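Long-range contacts in MucR Phosphodiesterase (Pseudomonas aeruginosa, PDB 5M1T), which carries an EAL domain of the phosphodiesterase family, which holds two magnesium ions and the ligand C2E together in one pocket: residues Q51-A56 against S261-L266; I154-E159 against S184-G189; K207-F212 against V241-E246. One frame throughout, in Å; residues are numbered along the deposited sequence.

From the N terminus, the chain first lays down strand 46-55, whose segment Q51-A56 finds its partner in contact 1 only after 204 intervening residues. Within that long loop, contact 2 closes first, setting strand 153-158 beside strand 182-188 after a largely helical excursion. Contact 3 then closes in series with it, joining strands 205-208 and 239-243, and S261-L266 finally completes contact 1. Contacts 2 and 3 are thus both nested inside contact 1 and do not cross each other. All three lie in the sheet whose first and last strands pair, the modified TIM-type barrel of EAL domains, and all three touch C2E; contacts 2 and 3 also share a magnesium ion.

Contact 1. Residues Q51-A56 against S261-L266; sequences QPKVLA and SLQGFL. With C2E (9,9'-[(2R,3R,3aS,5S,7aR,9R,10R,10aS,12S,14aR)-3,5,10,12-tetrahydroxy-5,12-dioxidooctahydro-2H,7H-difuro[3,2-d:3',2'-j][1,3,7,9,2,8]tetraoxadiphosphacyclododecine-2,9-diyl]bis(2-amino-1,9-dihydro-6H-purin-6-one)), chain C.
Q51 lies across Q263, its amide carbon CD 3.6 Å from CG of Q263 and the two amide planes at right angles, 90° apart. Q263 NE2 donates to Q51 OE1 over 2.8 Å, and the angle at the hydrogen, 167°, makes this a nearly straight bond. It leaves in the amide plane of Q263 yet meets OE1 from above the carbonyl plane, not on a lone pair. The Q263 amide is fixed further by E65, which takes NE2 as well, and by K207, which donates to OE1. Because CG of Q51 is trans to its backbone N (chi1 -163°) and the chain beyond is extended, the amide reaches C2E, where Q51 NE2 comes within 3.1 Å of N7; NE2 is also bonded to the carbonyl of G268. One ring face of F265 lies against the same purine, whose C6 is 3.4 Å above the ring plane and offset toward its rim, while F265 N donates straight to O6 at 2.7 Å.

Behind this pocket wall, V54 and L262 form an antiparallel hydrogen-bonded pair: L262 N to V54 O measures 2.8 Å and V54 N to L262 O 2.9 Å. Toward the ligand, direct pairing gives way to a water that accepts from G264 N and lies within hydrogen-bonding distance of P52 O. The first and last strands of the barrel meet here, flanked by strands 61-72 and 239-243. CB of A56 packs 3.9 Å from CG of L262; A56 also touches T255 and L262 touches L254, both of helix 248-257.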
# COMPACT_ATOMS: atom_id res chain seq x y z
N GLN A 51 -7.37 -24.93 -3.78
CA GLN A 51 -8.77 -25.32 -3.93
C GLN A 51 -9.31 -25.08 -5.35
O GLN A 51 -9.21 -23.98 -5.88
CB GLN A 51 -9.65 -24.61 -2.92
CG GLN A 51 -10.99 -25.33 -2.83
CD GLN A 51 -11.98 -24.63 -1.94
OE1 GLN A 51 -11.86 -23.43 -1.69
NE2 GLN A 51 -12.96 -25.40 -1.44
N PRO A 52 -9.85 -26.13 -5.98
CA PRO A 52 -10.40 -26.02 -7.33
C PRO A 52 -11.49 -24.99 -7.46
O PRO A 52 -12.33 -24.88 -6.54
CB PRO A 52 -11.04 -27.39 -7.56
CG PRO A 52 -10.41 -28.33 -6.59
CD PRO A 52 -9.94 -27.50 -5.44
N LYS A 53 -11.47 -24.21 -8.54
CA LYS A 53 -12.63 -23.39 -8.90
C LYS A 53 -13.15 -24.08 -10.15
O LYS A 53 -12.37 -24.43 -11.04
CB LYS A 53 -12.30 -21.92 -9.22
CG LYS A 53 -11.47 -21.19 -8.16
CD LYS A 53 -10.77 -19.94 -8.71
CE LYS A 53 -11.71 -19.10 -9.57
NZ LYS A 53 -10.93 -18.04 -10.27
N VAL A 54 -14.46 -24.26 -10.22
CA VAL A 54 -15.07 -25.13 -11.24
C VAL A 54 -16.20 -24.39 -11.93
O VAL A 54 -16.94 -23.69 -11.26
CB VAL A 54 -15.58 -26.39 -10.52
CG1 VAL A 54 -16.56 -27.16 -11.33
CG2 VAL A 54 -14.41 -27.29 -10.19
N LEU A 55 -16.34 -24.54 -13.26
CA LEU A 55 -17.52 -23.99 -13.95
C LEU A 55 -18.78 -24.66 -13.40
O LEU A 55 -18.77 -25.83 -13.05
CB LEU A 55 -17.46 -24.07 -15.49
CG LEU A 55 -16.48 -23.08 -16.19
CD1 LEU A 55 -16.74 -23.01 -17.70
CD2 LEU A 55 -16.44 -21.65 -15.63
N ALA A 56 -19.82 -23.86 -13.23
CA ALA A 56 -21.05 -24.32 -12.60
C ALA A 56 -21.86 -25.16 -13.60
O ALA A 56 -21.98 -24.78 -14.74
CB ALA A 56 -21.85 -23.12 -12.17
N SER A 261 -18.84 -19.73 -11.83
CA SER A 261 -18.02 -20.76 -11.23
C SER A 261 -18.25 -20.91 -9.74
O SER A 261 -18.78 -20.00 -9.06
CB SER A 261 -16.54 -20.49 -11.53
OG SER A 261 -16.15 -19.19 -11.13
N LEU A 262 -17.92 -22.10 -9.24
CA LEU A 262 -18.17 -22.46 -7.86
C LEU A 262 -16.88 -22.93 -7.21
O LEU A 262 -16.01 -23.52 -7.88
CB LEU A 262 -19.20 -23.59 -7.76
CG LEU A 262 -20.53 -23.48 -8.53
CD1 LEU A 262 -21.37 -24.71 -8.24
CD2 LEU A 262 -21.32 -22.25 -8.15
N GLN A 263 -16.80 -22.70 -5.91
CA GLN A 263 -15.69 -23.17 -5.10
C GLN A 263 -16.26 -23.64 -3.76
O GLN A 263 -17.16 -23.00 -3.19
CB GLN A 263 -14.75 -22.02 -4.91
CG GLN A 263 -13.44 -22.36 -4.33
CD GLN A 263 -12.53 -21.15 -4.27
OE1 GLN A 263 -12.60 -20.24 -5.12
NE2 GLN A 263 -11.62 -21.16 -3.29
N GLY A 264 -15.81 -24.80 -3.30
CA GLY A 264 -16.32 -25.28 -2.03
C GLY A 264 -15.97 -26.72 -1.78
O GLY A 264 -15.55 -27.44 -2.71
N PHE A 265 -16.16 -27.13 -0.53
CA PHE A 265 -15.87 -28.50 -0.10
C PHE A 265 -16.60 -29.57 -0.93
O PHE A 265 -16.06 -30.62 -1.17
CB PHE A 265 -16.21 -28.70 1.36
CG PHE A 265 -15.28 -28.00 2.30
CD1 PHE A 265 -14.21 -27.25 1.85
CD2 PHE A 265 -15.47 -28.11 3.66
CE1 PHE A 265 -13.36 -26.65 2.71
CE2 PHE A 265 -14.63 -27.48 4.53
CZ PHE A 265 -13.57 -26.74 4.04
N LEU A 266 -17.80 -29.28 -1.39
CA LEU A 266 -18.57 -30.22 -2.21
C LEU A 266 -17.83 -30.54 -3.51
O LEU A 266 -17.86 -31.66 -3.98
CB LEU A 266 -19.94 -29.64 -2.54
CG LEU A 266 -20.86 -30.62 -3.31
CD1 LEU A 266 -21.40 -31.70 -2.37
CD2 LEU A 266 -22.02 -29.92 -4.03
P1 C2E C . -10.62 -16.57 1.57
O2P C2E C . -9.82 -15.77 0.57
O1P C2E C . -12.10 -16.24 1.61
O5' C2E C . -10.41 -18.11 1.21
C5' C2E C . -11.50 -19.01 1.23
C4' C2E C . -11.63 -19.68 2.57
O4' C2E C . -12.86 -20.44 2.59
C3' C2E C . -10.52 -20.68 2.84
O3' C2E C . -10.26 -20.72 4.24
C2' C2E C . -11.11 -22.01 2.41
O2' C2E C . -10.51 -23.13 3.07
C1' C2E C . -12.55 -21.80 2.86
N9 C2E C . -13.52 -22.65 2.18
C8 C2E C . -13.55 -22.95 0.87
N7 C2E C . -14.60 -23.76 0.61
C5 C2E C . -15.26 -23.97 1.76
C6 C2E C . -16.45 -24.71 2.18
O6 C2E C . -17.11 -25.35 1.33
N1 C2E C . -16.78 -24.67 3.48
C2 C2E C . -16.05 -23.97 4.39
N2 C2E C . -16.43 -23.97 5.69
N3 C2E C . -14.96 -23.26 4.07
C4 C2E C . -14.53 -23.23 2.79
P11 C2E C . -8.75 -20.67 4.79
O21 C2E C . -7.88 -21.56 3.92
O11 C2E C . -8.74 -21.17 6.20
O5A C2E C . -8.25 -19.16 4.67
C5A C2E C . -8.97 -18.14 5.38
C4A C2E C . -8.55 -16.78 4.88
O4A C2E C . -7.15 -16.59 5.04
C3A C2E C . -8.76 -16.61 3.40
O3A C2E C . -10.10 -16.30 3.07
C2A C2E C . -7.81 -15.49 3.06
O2A C2E C . -8.35 -14.22 3.40
C1A C2E C . -6.65 -15.76 3.98
N91 C2E C . -5.54 -16.42 3.24
C81 C2E C . -5.37 -17.73 2.96
N71 C2E C . -4.20 -17.93 2.29
C51 C2E C . -3.63 -16.72 2.14
C61 C2E C . -2.40 -16.20 1.53
O61 C2E C . -1.60 -16.96 0.96
N11 C2E C . -2.18 -14.87 1.60
C21 C2E C . -3.05 -14.03 2.20
N21 C2E C . -2.78 -12.72 2.24
N31 C2E C . -4.20 -14.44 2.79
C41 C2E C . -4.52 -15.75 2.77
O HOH W 1 -13.81 -26.43 -4.72

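Contact 2. Residues I154-E159 against S184-G189. With MG (magnesium ion), chain E; MG (magnesium ion), chain D; C2E (9,9'-[(2R,3R,3aS,5S,7aR,9R,10R,10aS,12S,14aR)-3,5,10,12-tetrahydroxy-5,12-dioxidooctahydro-2H,7H-difuro[3,2-d:3',2'-j][1,3,7,9,2,8]tetraoxadiphosphacyclododecine-2,9-diyl]bis(2-amino-1,9-dihydro-6H-purin-6-one)), chain C.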
# COMPACT_ATOMS: atom_id res chain seq x y z
N ILE A 154 -4.16 -14.74 -10.86
CA ILE A 154 -5.28 -13.93 -10.42
C ILE A 154 -4.92 -13.42 -9.05
O ILE A 154 -4.40 -14.18 -8.21
CB ILE A 154 -6.59 -14.77 -10.34
CG1 ILE A 154 -7.14 -15.03 -11.73
CG2 ILE A 154 -7.65 -14.08 -9.47
CD1 ILE A 154 -8.26 -16.07 -11.78
N LEU A 155 -5.13 -12.13 -8.81
CA LEU A 155 -4.88 -11.57 -7.52
C LEU A 155 -6.22 -11.16 -6.89
O LEU A 155 -7.04 -10.45 -7.53
CB LEU A 155 -3.93 -10.40 -7.63
CG LEU A 155 -2.50 -10.79 -8.03
CD1 LEU A 155 -1.71 -9.56 -8.39
CD2 LEU A 155 -1.75 -11.56 -6.95
N GLU A 156 -6.45 -11.65 -5.67
CA GLU A 156 -7.68 -11.38 -4.93
C GLU A 156 -7.50 -10.32 -3.81
O GLU A 156 -6.72 -10.52 -2.89
CB GLU A 156 -8.22 -12.68 -4.32
CG GLU A 156 -8.55 -13.78 -5.34
CD GLU A 156 -9.29 -14.99 -4.76
OE1 GLU A 156 -9.62 -14.97 -3.54
OE2 GLU A 156 -9.53 -15.96 -5.54
N VAL A 157 -8.22 -9.22 -3.90
CA VAL A 157 -8.23 -8.18 -2.90
C VAL A 157 -9.67 -8.09 -2.40
O VAL A 157 -10.64 -8.22 -3.18
CB VAL A 157 -7.79 -6.83 -3.50
CG1 VAL A 157 -7.66 -5.77 -2.43
CG2 VAL A 157 -6.43 -6.97 -4.17
N THR A 158 -9.85 -7.93 -1.10
CA THR A 158 -11.21 -7.96 -0.57
C THR A 158 -11.94 -6.68 -0.96
O THR A 158 -11.32 -5.65 -1.28
CB THR A 158 -11.27 -8.16 0.98
OG1 THR A 158 -10.62 -7.05 1.64
CG2 THR A 158 -10.67 -9.53 1.40
N GLU A 159 -13.27 -6.75 -0.94
CA GLU A 159 -14.11 -5.58 -1.11
C GLU A 159 -13.65 -4.41 -0.21
O GLU A 159 -13.51 -3.29 -0.67
CB GLU A 159 -15.58 -5.96 -0.82
CG GLU A 159 -16.59 -4.92 -1.31
CD GLU A 159 -18.01 -5.29 -0.95
OE1 GLU A 159 -18.19 -6.34 -0.28
OE2 GLU A 159 -18.95 -4.52 -1.32
N SER A 184 -9.48 -10.12 -8.97
CA SER A 184 -10.70 -10.59 -8.34
C SER A 184 -11.00 -9.80 -7.06
O SER A 184 -10.09 -9.51 -6.26
CB SER A 184 -10.56 -12.09 -8.03
OG SER A 184 -11.72 -12.59 -7.39
N ILE A 185 -12.26 -9.41 -6.89
CA ILE A 185 -12.70 -8.78 -5.63
C ILE A 185 -13.31 -9.85 -4.71
O ILE A 185 -14.39 -10.37 -4.97
CB ILE A 185 -13.74 -7.68 -5.86
CG1 ILE A 185 -13.27 -6.67 -6.89
CG2 ILE A 185 -14.08 -6.96 -4.55
CD1 ILE A 185 -11.99 -5.93 -6.57
N ASP A 186 -12.60 -10.14 -3.64
CA ASP A 186 -12.89 -11.26 -2.77
C ASP A 186 -13.90 -10.87 -1.64
O ASP A 186 -14.14 -9.69 -1.38
CB ASP A 186 -11.55 -11.68 -2.12
CG ASP A 186 -11.55 -13.10 -1.61
OD1 ASP A 186 -12.61 -13.82 -1.70
OD2 ASP A 186 -10.46 -13.48 -1.13
N ASP A 187 -14.42 -11.87 -0.95
CA ASP A 187 -15.34 -11.64 0.19
C ASP A 187 -16.43 -10.62 -0.11
O ASP A 187 -16.80 -9.79 0.73
CB ASP A 187 -14.56 -11.21 1.44
CG ASP A 187 -13.57 -12.28 1.93
OD1 ASP A 187 -13.57 -13.44 1.43
OD2 ASP A 187 -12.78 -11.91 2.83
N PHE A 188 -16.96 -10.67 -1.32
CA PHE A 188 -17.88 -9.65 -1.76
C PHE A 188 -19.21 -9.79 -1.01
O PHE A 188 -19.71 -10.89 -0.75
CB PHE A 188 -18.06 -9.66 -3.27
CG PHE A 188 -18.68 -8.41 -3.80
CD1 PHE A 188 -17.89 -7.31 -4.08
CD2 PHE A 188 -20.06 -8.31 -3.98
CE1 PHE A 188 -18.44 -6.13 -4.55
CE2 PHE A 188 -20.62 -7.14 -4.46
CZ PHE A 188 -19.80 -6.04 -4.74
N GLY A 189 -19.73 -8.65 -0.57
CA GLY A 189 -20.95 -8.61 0.20
C GLY A 189 -20.64 -8.23 1.63
O GLY A 189 -21.53 -7.75 2.34
MG MG E . -13.42 -15.19 -0.13
MG MG D . -9.64 -15.46 -1.48
P1 C2E C . -10.62 -16.57 1.57
O2P C2E C . -9.82 -15.77 0.57
O1P C2E C . -12.10 -16.24 1.61
O5' C2E C . -10.41 -18.11 1.21
C5' C2E C . -11.50 -19.01 1.23
C4' C2E C . -11.63 -19.68 2.57
O4' C2E C . -12.86 -20.44 2.59
C3' C2E C . -10.52 -20.68 2.84
O3' C2E C . -10.26 -20.72 4.24
C2' C2E C . -11.11 -22.01 2.41
O2' C2E C . -10.51 -23.13 3.07
C1' C2E C . -12.55 -21.80 2.86
N9 C2E C . -13.52 -22.65 2.18
C8 C2E C . -13.55 -22.95 0.87
N7 C2E C . -14.60 -23.76 0.61
C5 C2E C . -15.26 -23.97 1.76
C6 C2E C . -16.45 -24.71 2.18
O6 C2E C . -17.11 -25.35 1.33
N1 C2E C . -16.78 -24.67 3.48
C2 C2E C . -16.05 -23.97 4.39
N2 C2E C . -16.43 -23.97 5.69
N3 C2E C . -14.96 -23.26 4.07
C4 C2E C . -14.53 -23.23 2.79
P11 C2E C . -8.75 -20.67 4.79
O21 C2E C . -7.88 -21.56 3.92
O11 C2E C . -8.74 -21.17 6.20
O5A C2E C . -8.25 -19.16 4.67
C5A C2E C . -8.97 -18.14 5.38
C4A C2E C . -8.55 -16.78 4.88
O4A C2E C . -7.15 -16.59 5.04
C3A C2E C . -8.76 -16.61 3.40
O3A C2E C . -10.10 -16.30 3.07
C2A C2E C . -7.81 -15.49 3.06
O2A C2E C . -8.35 -14.22 3.40
C1A C2E C . -6.65 -15.76 3.98
N91 C2E C . -5.54 -16.42 3.24
C81 C2E C . -5.37 -17.73 2.96
N71 C2E C . -4.20 -17.93 2.29
C51 C2E C . -3.63 -16.72 2.14
C61 C2E C . -2.40 -16.20 1.53
O61 C2E C . -1.60 -16.96 0.96
N11 C2E C . -2.18 -14.87 1.60
C21 C2E C . -3.05 -14.03 2.20
N21 C2E C . -2.78 -12.72 2.24
N31 C2E C . -4.20 -14.44 2.79
C41 C2E C . -4.52 -15.75 2.77
O HOH W 2 -11.34 -16.79 -1.69
O HOH W 3 -14.62 -15.21 1.73
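One face of the F188 ring carries the carboxylate of E159, stacked with the planes 17° apart and OE2 3.6 Å above the ring, toward its rim. The carboxylate is gripped at both oxygens. G189 N donates to E159 OE1 at 2.8 Å, from above the carboxylate plane, and G191 N shares that oxygen, whereas OE2 is bonded to S193. The extended E159 chain, with CG trans to the backbone N (chi1 -165°), brings the carboxylate to the backbone N-H of G189, in the DDFG motif of EAL domains.

The other flat pair, the carboxylates of E156 and D186, stands 80° apart. E156 OE1 and D186 OD2 approach to 3.0 Å without a hydrogen bond, since both are ligands of the magnesium ion of chain D, E156 OE1 at 2.1 Å. D186 bridges the metals: OD2 lies 2.2 Å from that ion and OD1 2.2 Å from the magnesium ion of chain E, which D187 OD1 also binds. E65 and N124 complete the first site with C2E O2P and a water, E243 the second with O1P and another water. E156 OE2 turns to a salt bridge with K207.

Parallel backbone bonds set the register, among them S184 N to L155 O at 2.9 Å and D186 N to V157 O at 2.8 Å. The strand pair is flanked within the sheet by strand 120-124, beside I154 to E156, and strand 205-208, beside S184 to F188; F188 also packs on I229 and L232 of helix 220-236.

Contact 3. Residues K207-F212 against V241-E246. With MG (magnesium ion), chain E; C2E (9,9'-[(2R,3R,3aS,5S,7aR,9R,10R,10aS,12S,14aR)-3,5,10,12-tetrahydroxy-5,12-dioxidooctahydro-2H,7H-difuro[3,2-d:3',2'-j][1,3,7,9,2,8]tetraoxadiphosphacyclododecine-2,9-diyl]bis(2-amino-1,9-dihydro-6H-purin-6-one)), chain C.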
# COMPACT_ATOMS: atom_id res chain seq x y z
N LYS A 207 -16.15 -12.49 -6.04
CA LYS A 207 -16.31 -13.74 -5.28
C LYS A 207 -17.28 -13.53 -4.12
O LYS A 207 -16.96 -12.87 -3.13
CB LYS A 207 -14.99 -14.27 -4.74
CG LYS A 207 -13.90 -14.31 -5.78
CD LYS A 207 -12.70 -15.10 -5.32
CE LYS A 207 -12.82 -16.58 -5.63
NZ LYS A 207 -11.77 -17.37 -4.86
N ILE A 208 -18.46 -14.14 -4.23
CA ILE A 208 -19.44 -14.01 -3.18
C ILE A 208 -18.92 -14.62 -1.88
O ILE A 208 -18.45 -15.78 -1.89
CB ILE A 208 -20.77 -14.71 -3.52
CG1 ILE A 208 -21.34 -14.18 -4.84
CG2 ILE A 208 -21.73 -14.48 -2.39
CD1 ILE A 208 -22.35 -15.11 -5.46
N ASP A 209 -19.03 -13.89 -0.77
CA ASP A 209 -18.45 -14.39 0.48
C ASP A 209 -19.18 -15.64 0.93
O ASP A 209 -20.43 -15.71 0.83
CB ASP A 209 -18.52 -13.38 1.60
CG ASP A 209 -17.81 -13.89 2.85
OD1 ASP A 209 -16.58 -14.08 2.81
OD2 ASP A 209 -18.49 -14.14 3.86
N ARG A 210 -18.42 -16.62 1.40
CA ARG A 210 -18.97 -17.89 1.82
C ARG A 210 -20.02 -17.75 2.89
O ARG A 210 -20.88 -18.61 2.99
CB ARG A 210 -17.89 -18.84 2.33
CG ARG A 210 -17.13 -18.37 3.57
CD ARG A 210 -16.11 -19.45 3.95
NE ARG A 210 -15.09 -19.14 4.95
CZ ARG A 210 -14.17 -18.16 4.88
NH1 ARG A 210 -14.18 -17.23 3.89
NH2 ARG A 210 -13.24 -18.07 5.84
N GLY A 211 -19.95 -16.68 3.67
CA GLY A 211 -20.96 -16.40 4.71
C GLY A 211 -22.37 -16.35 4.17
O GLY A 211 -23.32 -16.86 4.79
N PHE A 212 -22.53 -15.80 2.98
CA PHE A 212 -23.85 -15.72 2.36
C PHE A 212 -24.35 -17.04 1.80
O PHE A 212 -25.57 -17.30 1.78
CB PHE A 212 -23.85 -14.68 1.26
CG PHE A 212 -23.51 -13.31 1.77
CD1 PHE A 212 -24.43 -12.60 2.51
CD2 PHE A 212 -22.27 -12.76 1.54
CE1 PHE A 212 -24.15 -11.35 2.98
CE2 PHE A 212 -21.95 -11.52 2.03
CZ PHE A 212 -22.90 -10.81 2.76
N VAL A 241 -18.03 -15.84 -8.84
CA VAL A 241 -17.65 -17.09 -8.22
C VAL A 241 -18.42 -17.22 -6.93
O VAL A 241 -18.40 -16.31 -6.06
CB VAL A 241 -16.14 -17.11 -7.88
CG1 VAL A 241 -15.74 -18.47 -7.33
CG2 VAL A 241 -15.29 -16.80 -9.10
N ALA A 242 -19.10 -18.36 -6.76
CA ALA A 242 -19.71 -18.65 -5.47
C ALA A 242 -18.74 -19.47 -4.67
O ALA A 242 -18.23 -20.48 -5.16
CB ALA A 242 -21.02 -19.38 -5.61
N GLU A 243 -18.50 -19.07 -3.44
CA GLU A 243 -17.50 -19.69 -2.57
C GLU A 243 -18.19 -20.31 -1.35
O GLU A 243 -19.18 -19.80 -0.88
CB GLU A 243 -16.45 -18.62 -2.22
CG GLU A 243 -15.65 -18.83 -0.98
CD GLU A 243 -14.83 -17.59 -0.63
OE1 GLU A 243 -15.17 -16.90 0.40
OE2 GLU A 243 -13.89 -17.30 -1.41
N GLY A 244 -17.69 -21.44 -0.86
CA GLY A 244 -18.27 -22.10 0.29
C GLY A 244 -19.38 -23.09 -0.05
O GLY A 244 -20.22 -23.39 0.79
N VAL A 245 -19.39 -23.61 -1.27
CA VAL A 245 -20.45 -24.53 -1.68
C VAL A 245 -20.21 -25.87 -1.03
O VAL A 245 -19.24 -26.56 -1.36
CB VAL A 245 -20.48 -24.67 -3.22
CG1 VAL A 245 -21.57 -25.64 -3.69
CG2 VAL A 245 -20.69 -23.29 -3.86
N GLU A 246 -21.10 -26.22 -0.11
CA GLU A 246 -21.02 -27.47 0.63
C GLU A 246 -22.11 -28.49 0.34
O GLU A 246 -21.93 -29.65 0.63
CB GLU A 246 -21.05 -27.19 2.13
CG GLU A 246 -19.90 -26.33 2.60
CD GLU A 246 -19.92 -25.99 4.07
OE1 GLU A 246 -21.02 -25.96 4.68
OE2 GLU A 246 -18.80 -25.72 4.59
MG MG E . -13.42 -15.19 -0.13
P1 C2E C . -10.62 -16.57 1.57
O2P C2E C . -9.82 -15.77 0.57
O1P C2E C . -12.10 -16.24 1.61
O5' C2E C . -10.41 -18.11 1.21
C5' C2E C . -11.50 -19.01 1.23
C4' C2E C . -11.63 -19.68 2.57
O4' C2E C . -12.86 -20.44 2.59
C3' C2E C . -10.52 -20.68 2.84
O3' C2E C . -10.26 -20.72 4.24
C2' C2E C . -11.11 -22.01 2.41
O2' C2E C . -10.51 -23.13 3.07
C1' C2E C . -12.55 -21.80 2.86
N9 C2E C . -13.52 -22.65 2.18
C8 C2E C . -13.55 -22.95 0.87
N7 C2E C . -14.60 -23.76 0.61
C5 C2E C . -15.26 -23.97 1.76
C6 C2E C . -16.45 -24.71 2.18
O6 C2E C . -17.11 -25.35 1.33
N1 C2E C . -16.78 -24.67 3.48
C2 C2E C . -16.05 -23.97 4.39
N2 C2E C . -16.43 -23.97 5.69
N3 C2E C . -14.96 -23.26 4.07
C4 C2E C . -14.53 -23.23 2.79
P11 C2E C . -8.75 -20.67 4.79
O21 C2E C . -7.88 -21.56 3.92
O11 C2E C . -8.74 -21.17 6.20
O5A C2E C . -8.25 -19.16 4.67
C5A C2E C . -8.97 -18.14 5.38
C4A C2E C . -8.55 -16.78 4.88
O4A C2E C . -7.15 -16.59 5.04
C3A C2E C . -8.76 -16.61 3.40
O3A C2E C . -10.10 -16.30 3.07
C2A C2E C . -7.81 -15.49 3.06
O2A C2E C . -8.35 -14.22 3.40
C1A C2E C . -6.65 -15.76 3.98
N91 C2E C . -5.54 -16.42 3.24
C81 C2E C . -5.37 -17.73 2.96
N71 C2E C . -4.20 -17.93 2.29
C51 C2E C . -3.63 -16.72 2.14
C61 C2E C . -2.40 -16.20 1.53
O61 C2E C . -1.60 -16.96 0.96
N11 C2E C . -2.18 -14.87 1.60
C21 C2E C . -3.05 -14.03 2.20
N21 C2E C . -2.78 -12.72 2.24
N31 C2E C . -4.20 -14.44 2.79
C41 C2E C . -4.52 -15.75 2.77
O HOH W 3 -14.62 -15.21 1.73
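E243 can be traced outward from its backbone: CB lies 3.5 Å from the carbonyl O of I208, CG is 4.0 Å from CB of R210, and the carboxylate then turns both oxygens onto one magnesium ion, OE1 and OE2 each 2.5 Å from the metal of chain E. A chi1 of 157° sends CG away from the backbone N, carrying the acid toward the metal, where D186 and D187 are co-ligands with C2E O1P and a water. OE1 additionally receives a weak bond from R210 N at 3.4 Å. K207 NZ, which bonds to E65 and Q263 as well as E156, lies near E243 OE2 but not in contact with it.

Deeper in the sheet, K207 pairs in parallel with V241, and I208 N donates to V241 O at 2.8 Å, nearly in line with the carbonyl (176°). The strands are consecutive in the barrel, joined by a connection that includes helices 210-214 and 220-236, so this is a beta-alpha-beta crossover with its strands side by side; E243 lies two residues after V241. D209 caps the following helix, its OD2 accepting from G211 N.

R210 follows the N-cap residue D209. Its CB is 3.9 Å from CA of G244, where the lack of a side chain gives it room. The extended chain then lays a guanidinium face over C2E O4', which sits 3.4 Å above the plane; this group is turned 67° from the E243 carboxylate, and R210 NH1 is 3.2 Å from C2E O1P. On the guanine that F265 faces, N1 donates to E246 OE2, and N2 does so weakly.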